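Local coordinates for protein acetylxylan esterase A (Aspergillus awamori, PDB 5X6S) that hydrolyses acetyl esters on xylan, removing acetyl side groups from the polysaccharide backbone as a secreted serine esterase of the CE1 family, at residues 113-123 with 135-145; 190-198 with 210-221. One frame throughout, in Å; residues are numbered along the deposited sequence.

Contact 1. Residues 113-123 with 135-145; sequences VFVTGSSSGAM and LFAAATVYSGV
Strands 113-118 and 138-142 run parallel, their axes 4.7 Å apart at the closest, joined by a ladder in which T140 N bonds V115 O, Y142 N bonds G117 O and S119 N bonds Y142 O. One side chain enters this ladder: T116 donates OG1 to T140 O at 2.8 Å, arriving 37° above the carbonyl plane. OG1 gets there because it stands opposite the backbone N (chi1 179°). On the face carrying V115, its CG1 lies over the F136 ring, 3.8 Å from its centroid, while L135 CB covers the ring's other face. On the face carrying T116, the F114 ring meets A137 CB through CE1 (3.5 Å) and A138 CB through CD1. Beyond the strand, A122 CB from the first turn of helix 120-131 presses on Y142 O (3.3 Å) and V141 CG1 (3.6 Å), and M123 CG packs against V145 CG2. Between strand and helix, S119 sits with positive phi (54°), and its OG bonds H259 NE2. The arrangement belongs to a right-handed beta-alpha-beta unit of the alpha/beta-hydrolase fold; G117, S119 and G121 fit the GxSxG nucleophile elbow, consistent with S119 being the catalytic serine.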
loop_
_atom_site.group_PDB
_atom_site.type_symbol
_atom_site.label_atom_id
_atom_site.label_comp_id
_atom_site.label_asym_id
_atom_site.label_seq_id
_atom_site.Cartn_x
_atom_site.Cartn_y
_atom_site.Cartn_z
ATOM N N VAL A 113 -7.205 -4.874 -1.352
ATOM C CA VAL A 113 -7.386 -5.518 -0.053
ATOM C C VAL A 113 -8.339 -4.659 0.778
ATOM O O VAL A 113 -8.168 -3.420 0.882
ATOM C CB VAL A 113 -6.021 -5.776 0.677
ATOM C CG1 VAL A 113 -6.220 -6.499 2.004
ATOM C CG2 VAL A 113 -5.040 -6.513 -0.211
ATOM N N PHE A 114 -9.364 -5.300 1.335
ATOM C CA PHE A 114 -10.483 -4.602 1.959
ATOM C C PHE A 114 -10.734 -5.235 3.309
ATOM O O PHE A 114 -10.427 -6.392 3.473
ATOM C CB PHE A 114 -11.720 -4.708 1.033
ATOM C CG PHE A 114 -11.439 -4.181 -0.341
ATOM C CD1 PHE A 114 -11.449 -2.796 -0.585
ATOM C CD2 PHE A 114 -11.133 -5.045 -1.384
ATOM C CE1 PHE A 114 -11.099 -2.292 -1.846
ATOM C CE2 PHE A 114 -10.807 -4.538 -2.661
ATOM C CZ PHE A 114 -10.789 -3.147 -2.875
ATOM N N VAL A 115 -11.325 -4.502 4.237
ATOM C CA VAL A 115 -11.594 -5.016 5.562
ATOM C C VAL A 115 -12.983 -4.586 5.993
ATOM O O VAL A 115 -13.395 -3.446 5.698
ATOM C CB VAL A 115 -10.473 -4.630 6.591
ATOM C CG1 VAL A 115 -10.238 -3.139 6.689
ATOM C CG2 VAL A 115 -10.687 -5.295 7.962
ATOM N N THR A 116 -13.714 -5.493 6.650
ATOM C CA THR A 116 -15.098 -5.243 7.062
ATOM C C THR A 116 -15.404 -6.155 8.246
ATOM O O THR A 116 -14.707 -7.167 8.470
ATOM C CB THR A 116 -16.091 -5.451 5.885
ATOM O OG1 THR A 116 -17.413 -5.232 6.322
ATOM C CG2 THR A 116 -15.985 -6.904 5.282
ATOM N N GLY A 117 -16.406 -5.788 9.029
ATOM C CA GLY A 117 -16.720 -6.489 10.238
ATOM C C GLY A 117 -17.996 -5.980 10.856
ATOM O O GLY A 117 -18.456 -4.899 10.483
ATOM N N SER A 118 -18.588 -6.776 11.752
ATOM C CA SER A 118 -19.795 -6.411 12.450
ATOM C C SER A 118 -19.530 -6.381 13.973
ATOM O O SER A 118 -18.829 -7.205 14.491
ATOM C CB SER A 118 -20.955 -7.388 12.110
ATOM O OG SER A 118 -21.255 -7.283 10.735
ATOM N N SER A 119 -20.142 -5.420 14.659
ATOM C CA SER A 119 -20.090 -5.274 16.110
ATOM C C SER A 119 -18.618 -5.219 16.596
ATOM O O SER A 119 -17.914 -4.354 16.149
ATOM C CB SER A 119 -20.956 -6.362 16.761
ATOM O OG SER A 119 -21.099 -6.168 18.159
ATOM N N SER A 120 -18.166 -6.135 17.447
ATOM C CA SER A 120 -16.753 -6.227 17.831
ATOM C C SER A 120 -15.832 -6.213 16.607
ATOM O O SER A 120 -14.795 -5.542 16.590
ATOM C CB SER A 120 -16.496 -7.457 18.697
ATOM O OG SER A 120 -15.185 -7.401 19.327
ATOM N N GLY A 121 -16.259 -6.873 15.556
ATOM C CA GLY A 121 -15.466 -6.911 14.314
ATOM C C GLY A 121 -15.482 -5.603 13.585
ATOM O O GLY A 121 -14.507 -5.267 12.898
ATOM N N ALA A 122 -16.574 -4.836 13.738
ATOM C CA ALA A 122 -16.586 -3.471 13.182
ATOM C C ALA A 122 -15.680 -2.538 13.990
ATOM O O ALA A 122 -15.035 -1.643 13.402
ATOM C CB ALA A 122 -17.984 -2.926 13.095
ATOM N N MET A 123 -15.652 -2.717 15.305
ATOM C CA MET A 123 -14.678 -1.986 16.138
ATOM C C MET A 123 -13.236 -2.278 15.642
ATOM O O MET A 123 -12.414 -1.374 15.466
ATOM C CB MET A 123 -14.776 -2.380 17.571
ATOM C CG MET A 123 -16.151 -2.191 18.215
ATOM S SD MET A 123 -16.008 -2.580 19.943
ATOM C CE MET A 123 -17.656 -3.129 20.349
ATOM N N LEU A 135 -2.260 -1.312 4.380
ATOM C CA LEU A 135 -2.722 -2.556 3.787
ATOM C C LEU A 135 -4.062 -2.462 3.007
ATOM O O LEU A 135 -4.330 -3.293 2.132
ATOM C CB LEU A 135 -2.838 -3.639 4.871
ATOM C CG LEU A 135 -1.536 -4.075 5.513
ATOM C CD1 LEU A 135 -1.831 -5.110 6.606
ATOM C CD2 LEU A 135 -0.517 -4.604 4.505
ATOM N N PHE A 136 -4.881 -1.446 3.313
ATOM C CA PHE A 136 -6.303 -1.462 2.971
ATOM C C PHE A 136 -6.709 -0.318 2.044
ATOM O O PHE A 136 -6.440 0.843 2.348
ATOM C CB PHE A 136 -7.161 -1.452 4.214
ATOM C CG PHE A 136 -6.898 -2.613 5.129
ATOM C CD1 PHE A 136 -7.248 -3.908 4.742
ATOM C CD2 PHE A 136 -6.228 -2.413 6.333
ATOM C CE1 PHE A 136 -6.954 -4.984 5.545
ATOM C CE2 PHE A 136 -5.908 -3.471 7.142
ATOM C CZ PHE A 136 -6.278 -4.773 6.769
ATOM N N ALA A 137 -7.352 -0.682 0.913
ATOM C CA ALA A 137 -7.881 0.251 -0.070
ATOM C C ALA A 137 -9.172 0.879 0.403
ATOM O O ALA A 137 -9.452 2.045 0.118
ATOM C CB ALA A 137 -8.108 -0.475 -1.386
ATOM N N ALA A 138 -9.975 0.114 1.159
ATOM C CA ALA A 138 -11.294 0.573 1.667
ATOM C C ALA A 138 -11.738 -0.357 2.735
ATOM O O ALA A 138 -11.240 -1.520 2.803
ATOM C CB ALA A 138 -12.350 0.631 0.548
ATOM N N ALA A 139 -12.657 0.114 3.568
ATOM C CA ALA A 139 -13.189 -0.610 4.706
ATOM C C ALA A 139 -14.647 -0.318 4.841
ATOM O O ALA A 139 -15.061 0.844 4.570
ATOM C CB ALA A 139 -12.522 -0.190 5.985
ATOM N N THR A 140 -15.420 -1.310 5.310
ATOM C CA THR A 140 -16.874 -1.125 5.592
ATOM C C THR A 140 -17.119 -1.540 7.020
ATOM O O THR A 140 -16.795 -2.678 7.411
ATOM C CB THR A 140 -17.786 -1.893 4.559
ATOM O OG1 THR A 140 -17.591 -1.363 3.235
ATOM C CG2 THR A 140 -19.290 -1.773 4.910
ATOM N N VAL A 141 -17.717 -0.664 7.807
ATOM C CA VAL A 141 -17.946 -0.841 9.225
ATOM C C VAL A 141 -19.447 -1.023 9.470
ATOM O O VAL A 141 -20.254 -0.100 9.166
ATOM C CB VAL A 141 -17.384 0.369 10.036
ATOM C CG1 VAL A 141 -17.623 0.270 11.507
ATOM C CG2 VAL A 141 -15.883 0.566 9.753
ATOM N N TYR A 142 -19.820 -2.210 9.942
ATOM C CA TYR A 142 -21.217 -2.523 10.339
ATOM C C TYR A 142 -21.414 -2.430 11.865
ATOM O O TYR A 142 -21.199 -3.399 12.614
ATOM C CB TYR A 142 -21.695 -3.894 9.799
ATOM C CG TYR A 142 -21.911 -3.902 8.330
ATOM C CD1 TYR A 142 -23.054 -3.293 7.774
ATOM C CD2 TYR A 142 -20.990 -4.481 7.455
ATOM C CE1 TYR A 142 -23.244 -3.253 6.417
ATOM C CE2 TYR A 142 -21.204 -4.450 6.045
ATOM C CZ TYR A 142 -22.343 -3.854 5.558
ATOM O OH TYR A 142 -22.609 -3.798 4.231
ATOM N N SER A 143 -21.836 -1.239 12.339
ATOM C CA SER A 143 -22.179 -1.072 13.780
ATOM C C SER A 143 -21.006 -1.321 14.713
ATOM O O SER A 143 -20.955 -2.329 15.437
ATOM C CB SER A 143 -23.359 -1.968 14.176
ATOM O OG SER A 143 -24.445 -1.838 13.255
ATOM N N GLY A 144 -20.032 -0.423 14.672
ATOM C CA GLY A 144 -18.879 -0.508 15.547
ATOM C C GLY A 144 -18.751 0.746 16.428
ATOM O O GLY A 144 -19.733 1.464 16.672
ATOM N N VAL A 145 -17.534 1.002 16.885
ATOM C CA VAL A 145 -17.174 2.249 17.594
ATOM C C VAL A 145 -15.878 2.733 16.977
ATOM O O VAL A 145 -15.186 1.960 16.317
ATOM C CB VAL A 145 -17.034 2.092 19.122
ATOM C CG1 VAL A 145 -18.277 1.470 19.729
ATOM C CG2 VAL A 145 -15.791 1.304 19.505
HETATM O O HOH W 1 -5.281 -2.608 -0.737
#

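Contact 2. Residues 190-198 with 210-221; sequences SRPRMQIYH and YYETCKQWAGVF
M194 curls over W217 so that both its CG and its sulfur lie above the indole: CG stands 3.7 Å from the centroid of the five-membered ring, 9° off the normal, and SD lies 4.5 Å from that of the six-membered ring in a Met-aromatic contact. Bends at chi2 and chi3 fold the chain back, bringing CE to 3.7 Å from W217 NE1, whose polar partner is N126. The opposite face of the indole is met by Q216 OE1. I196, two residues on and on the same side of the strand, sets its CD1 against T213 CG2 (3.8 Å) and its CG2 between that methyl and Y210 CD1. The tyrosine ring turns its edge to the strand, with CE1 3.4 Å from I196 O, while C214 SG lies over one of its faces. Farther on, H198 and Y210 lie side by side but point opposite ways, CB to CB at 3.5 Å; the imidazole is tied through NE2 to L205 O. At the other end, R191 reaches out across the end of the helix, its CD 3.6 Å from V220 CG1, which also lies over one face of the guanidinium. F221 directs its ring edge at P192 O, with CZ 3.4 Å away. This is apolar helix-on-sheet packing, the helix running nearly antiparallel to the strand (170°). Strand 193-199 lies between strands 138-142 and 249-254, and helix 208-221 covers it beside helix 120-131, where A129 touches P192, M194 and W217.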
loop_
_atom_site.group_PDB
_atom_site.type_symbol
_atom_site.label_atom_id
_atom_site.label_comp_id
_atom_site.label_asym_id
_atom_site.label_seq_id
_atom_site.Cartn_x
_atom_site.Cartn_y
_atom_site.Cartn_z
ATOM N N SER A 190 -1.166 6.359 2.199
ATOM C CA SER A 190 -2.469 5.842 1.834
ATOM C C SER A 190 -3.231 5.376 3.058
ATOM O O SER A 190 -2.647 4.711 3.928
ATOM C CB SER A 190 -2.176 4.645 0.937
ATOM O OG SER A 190 -3.345 4.085 0.443
ATOM N N ARG A 191 -4.528 5.674 3.126
ATOM C CA ARG A 191 -5.413 5.064 4.141
ATOM C C ARG A 191 -6.693 4.516 3.459
ATOM O O ARG A 191 -7.069 5.019 2.382
ATOM C CB ARG A 191 -5.798 6.093 5.180
ATOM C CG ARG A 191 -4.632 6.881 5.803
ATOM C CD ARG A 191 -5.162 7.953 6.770
ATOM N NE ARG A 191 -4.060 8.565 7.504
ATOM C CZ ARG A 191 -3.615 8.167 8.688
ATOM N NH1 ARG A 191 -4.199 7.174 9.314
ATOM N NH2 ARG A 191 -2.554 8.773 9.251
ATOM N N PRO A 192 -7.353 3.518 4.055
ATOM C CA PRO A 192 -8.567 3.038 3.352
ATOM C C PRO A 192 -9.704 4.074 3.307
ATOM O O PRO A 192 -9.935 4.780 4.312
ATOM C CB PRO A 192 -9.005 1.818 4.183
ATOM C CG PRO A 192 -8.379 2.031 5.544
ATOM C CD PRO A 192 -7.087 2.754 5.284
ATOM N N ARG A 193 -10.425 4.094 2.193
ATOM C CA ARG A 193 -11.708 4.810 2.100
ATOM C C ARG A 193 -12.683 4.126 3.078
ATOM O O ARG A 193 -12.852 2.906 3.019
ATOM C CB ARG A 193 -12.226 4.749 0.685
ATOM C CG ARG A 193 -11.320 5.336 -0.359
ATOM C CD ARG A 193 -11.932 5.168 -1.773
ATOM N NE ARG A 193 -11.820 3.793 -2.314
ATOM C CZ ARG A 193 -12.809 2.899 -2.324
ATOM N NH1 ARG A 193 -13.983 3.207 -1.834
ATOM N NH2 ARG A 193 -12.605 1.680 -2.820
ATOM N N MET A 194 -13.299 4.895 3.985
ATOM C CA MET A 194 -14.133 4.381 5.037
ATOM C C MET A 194 -15.629 4.514 4.738
ATOM O O MET A 194 -16.095 5.582 4.364
ATOM C CB MET A 194 -13.844 5.078 6.357
ATOM C CG MET A 194 -12.408 5.062 6.829
ATOM S SD MET A 194 -11.751 3.353 6.997
ATOM C CE MET A 194 -12.743 2.778 8.323
ATOM N N GLN A 195 -16.372 3.434 4.962
ATOM C CA GLN A 195 -17.831 3.419 4.872
ATOM C C GLN A 195 -18.367 2.889 6.165
ATOM O O GLN A 195 -18.062 1.738 6.565
ATOM C CB GLN A 195 -18.275 2.525 3.714
ATOM C CG GLN A 195 -19.759 2.426 3.525
ATOM C CD GLN A 195 -20.101 1.493 2.365
ATOM O OE1 GLN A 195 -19.821 0.273 2.417
ATOM N NE2 GLN A 195 -20.660 2.055 1.299
ATOM N N ILE A 196 -19.169 3.713 6.848
ATOM C CA ILE A 196 -19.624 3.468 8.223
ATOM C C ILE A 196 -21.155 3.315 8.277
ATOM O O ILE A 196 -21.882 4.288 8.020
ATOM C CB ILE A 196 -19.197 4.637 9.155
ATOM C CG1 ILE A 196 -17.733 5.011 8.929
ATOM C CG2 ILE A 196 -19.579 4.380 10.628
ATOM C CD1 ILE A 196 -16.701 3.903 9.191
ATOM N N TYR A 197 -21.647 2.122 8.629
ATOM C CA TYR A 197 -23.067 1.877 8.846
ATOM C C TYR A 197 -23.384 1.855 10.337
ATOM O O TYR A 197 -22.609 1.356 11.143
ATOM C CB TYR A 197 -23.487 0.506 8.315
ATOM C CG TYR A 197 -23.537 0.314 6.813
ATOM C CD1 TYR A 197 -22.390 -0.026 6.063
ATOM C CD2 TYR A 197 -24.751 0.398 6.135
ATOM C CE1 TYR A 197 -22.477 -0.262 4.678
ATOM C CE2 TYR A 197 -24.841 0.134 4.757
ATOM C CZ TYR A 197 -23.716 -0.191 4.033
ATOM O OH TYR A 197 -23.857 -0.444 2.680
ATOM N N HIS A 198 -24.575 2.301 10.710
ATOM C CA HIS A 198 -25.030 2.188 12.093
ATOM C C HIS A 198 -26.558 2.303 12.092
ATOM O O HIS A 198 -27.123 2.968 11.233
ATOM C CB HIS A 198 -24.418 3.266 12.992
ATOM C CG HIS A 198 -24.136 2.816 14.394
ATOM N ND1 HIS A 198 -22.864 2.538 14.833
ATOM C CD2 HIS A 198 -24.959 2.521 15.435
ATOM C CE1 HIS A 198 -22.901 2.082 16.069
ATOM N NE2 HIS A 198 -24.165 2.087 16.469
ATOM N N TYR A 210 -21.857 6.235 15.954
ATOM C CA TYR A 210 -21.815 6.489 14.538
ATOM C C TYR A 210 -21.247 7.851 14.279
ATOM O O TYR A 210 -20.414 8.048 13.386
ATOM C CB TYR A 210 -23.231 6.375 13.908
ATOM C CG TYR A 210 -23.361 6.910 12.510
ATOM C CD1 TYR A 210 -22.970 6.162 11.409
ATOM C CD2 TYR A 210 -23.942 8.160 12.267
ATOM C CE1 TYR A 210 -23.091 6.649 10.139
ATOM C CE2 TYR A 210 -24.090 8.649 10.990
ATOM C CZ TYR A 210 -23.665 7.903 9.924
ATOM O OH TYR A 210 -23.797 8.382 8.626
ATOM N N TYR A 211 -21.723 8.841 15.027
ATOM C CA TYR A 211 -21.291 10.220 14.739
ATOM C C TYR A 211 -19.832 10.415 15.142
ATOM O O TYR A 211 -19.097 11.093 14.455
ATOM C CB TYR A 211 -22.221 11.233 15.443
ATOM C CG TYR A 211 -23.630 11.143 14.869
ATOM C CD1 TYR A 211 -23.932 11.660 13.626
ATOM C CD2 TYR A 211 -24.622 10.423 15.549
ATOM C CE1 TYR A 211 -25.237 11.551 13.103
ATOM C CE2 TYR A 211 -25.892 10.287 15.017
ATOM C CZ TYR A 211 -26.184 10.839 13.796
ATOM O OH TYR A 211 -27.449 10.683 13.261
ATOM N N GLU A 212 -19.442 9.800 16.250
ATOM C CA GLU A 212 -18.026 9.852 16.725
ATOM C C GLU A 212 -17.071 9.240 15.710
ATOM O O GLU A 212 -15.992 9.724 15.503
ATOM C CB GLU A 212 -17.894 9.176 18.064
ATOM C CG GLU A 212 -18.717 9.860 19.158
ATOM C CD GLU A 212 -18.520 11.391 19.153
ATOM O OE1 GLU A 212 -17.402 11.873 19.480
ATOM O OE2 GLU A 212 -19.488 12.100 18.787
ATOM N N THR A 213 -17.506 8.192 15.035
ATOM C CA THR A 213 -16.693 7.550 13.983
ATOM C C THR A 213 -16.583 8.408 12.737
ATOM O O THR A 213 -15.507 8.515 12.128
ATOM C CB THR A 213 -17.263 6.140 13.633
ATOM O OG1 THR A 213 -17.323 5.318 14.821
ATOM C CG2 THR A 213 -16.415 5.475 12.591
ATOM N N CYS A 214 -17.697 9.020 12.311
ATOM C CA CYS A 214 -17.671 9.876 11.152
ATOM C C CYS A 214 -16.820 11.123 11.422
ATOM O O CYS A 214 -16.084 11.562 10.542
ATOM C CB CYS A 214 -19.106 10.257 10.765
ATOM S SG CYS A 214 -20.040 8.873 9.996
ATOM N N LYS A 215 -16.919 11.657 12.632
ATOM C CA LYS A 215 -16.015 12.728 13.108
ATOM C C LYS A 215 -14.567 12.296 12.962
ATOM O O LYS A 215 -13.755 13.012 12.333
ATOM C CB LYS A 215 -16.284 13.036 14.573
ATOM C CG LYS A 215 -17.541 13.878 14.867
ATOM C CD LYS A 215 -17.783 13.872 16.349
ATOM C CE LYS A 215 -18.851 14.827 16.801
ATOM N NZ LYS A 215 -18.965 14.717 18.294
ATOM N N GLN A 216 -14.242 11.135 13.529
ATOM C CA GLN A 216 -12.858 10.604 13.482
ATOM C C GLN A 216 -12.292 10.612 12.075
ATOM O O GLN A 216 -11.241 11.241 11.816
ATOM C CB GLN A 216 -12.805 9.215 14.055
ATOM C CG GLN A 216 -11.419 8.588 13.974
ATOM C CD GLN A 216 -11.312 7.378 14.894
ATOM O OE1 GLN A 216 -11.959 6.368 14.669
ATOM N NE2 GLN A 216 -10.537 7.503 15.958
ATOM N N TRP A 217 -13.002 9.985 11.129
ATOM C CA TRP A 217 -12.482 9.901 9.776
ATOM C C TRP A 217 -12.487 11.201 9.014
ATOM O O TRP A 217 -11.575 11.446 8.228
ATOM C CB TRP A 217 -13.111 8.744 8.975
ATOM C CG TRP A 217 -12.859 7.414 9.650
ATOM C CD1 TRP A 217 -13.790 6.573 10.167
ATOM C CD2 TRP A 217 -11.584 6.836 9.961
ATOM N NE1 TRP A 217 -13.178 5.476 10.752
ATOM C CE2 TRP A 217 -11.827 5.612 10.625
ATOM C CE3 TRP A 217 -10.257 7.228 9.733
ATOM C CZ2 TRP A 217 -10.794 4.773 11.064
ATOM C CZ3 TRP A 217 -9.221 6.387 10.174
ATOM C CH2 TRP A 217 -9.488 5.193 10.819
ATOM N N ALA A 218 -13.491 12.039 9.261
ATOM C CA ALA A 218 -13.500 13.415 8.758
ATOM C C ALA A 218 -12.200 14.123 9.201
ATOM O O ALA A 218 -11.517 14.683 8.387
ATOM C CB ALA A 218 -14.728 14.169 9.266
ATOM N N GLY A 219 -11.876 14.060 10.480
ATOM C CA GLY A 219 -10.655 14.723 11.000
ATOM C C GLY A 219 -9.431 14.135 10.310
ATOM O O GLY A 219 -8.545 14.878 9.826
ATOM N N VAL A 220 -9.393 12.791 10.208
ATOM C CA VAL A 220 -8.230 12.111 9.622
ATOM C C VAL A 220 -8.024 12.565 8.173
ATOM O O VAL A 220 -6.883 12.828 7.705
ATOM C CB VAL A 220 -8.381 10.572 9.761
ATOM C CG1 VAL A 220 -7.415 9.809 8.883
ATOM C CG2 VAL A 220 -8.184 10.168 11.209
ATOM N N PHE A 221 -9.124 12.666 7.422
ATOM C CA PHE A 221 -8.965 12.953 5.998
ATOM C C PHE A 221 -8.981 14.460 5.678
ATOM O O PHE A 221 -8.821 14.846 4.546
ATOM C CB PHE A 221 -10.035 12.201 5.178
ATOM C CG PHE A 221 -9.758 10.724 5.081
ATOM C CD1 PHE A 221 -8.740 10.259 4.248
ATOM C CD2 PHE A 221 -10.446 9.823 5.877
ATOM C CE1 PHE A 221 -8.465 8.895 4.154
ATOM C CE2 PHE A 221 -10.158 8.468 5.801
ATOM C CZ PHE A 221 -9.198 8.020 4.941
#

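Overall arrangement
The two contacts illustrate two of the ways in which an alpha/beta fold is held together: edge-to-edge within the sheet, and layer upon layer. Both are buried, contact 1 with its centre about 1 Å from that of the chain, contact 2 about 11 Å out, with partly exposed residues only at its R191 end (R191, V220, F221). Contact 1 is secured chiefly by backbone hydrogen bonds; contact 2 joins strand to helix through side chains. They share the sheet, since 138-142 and 193-199 are adjacent strands, with V141 O and Y197 N 2.7 Å apart in a probable hydrogen bond. V141 also packs on I196. Near the probable catalytic serine, S119, G144 O lies 3.3 Å from H198 CE1.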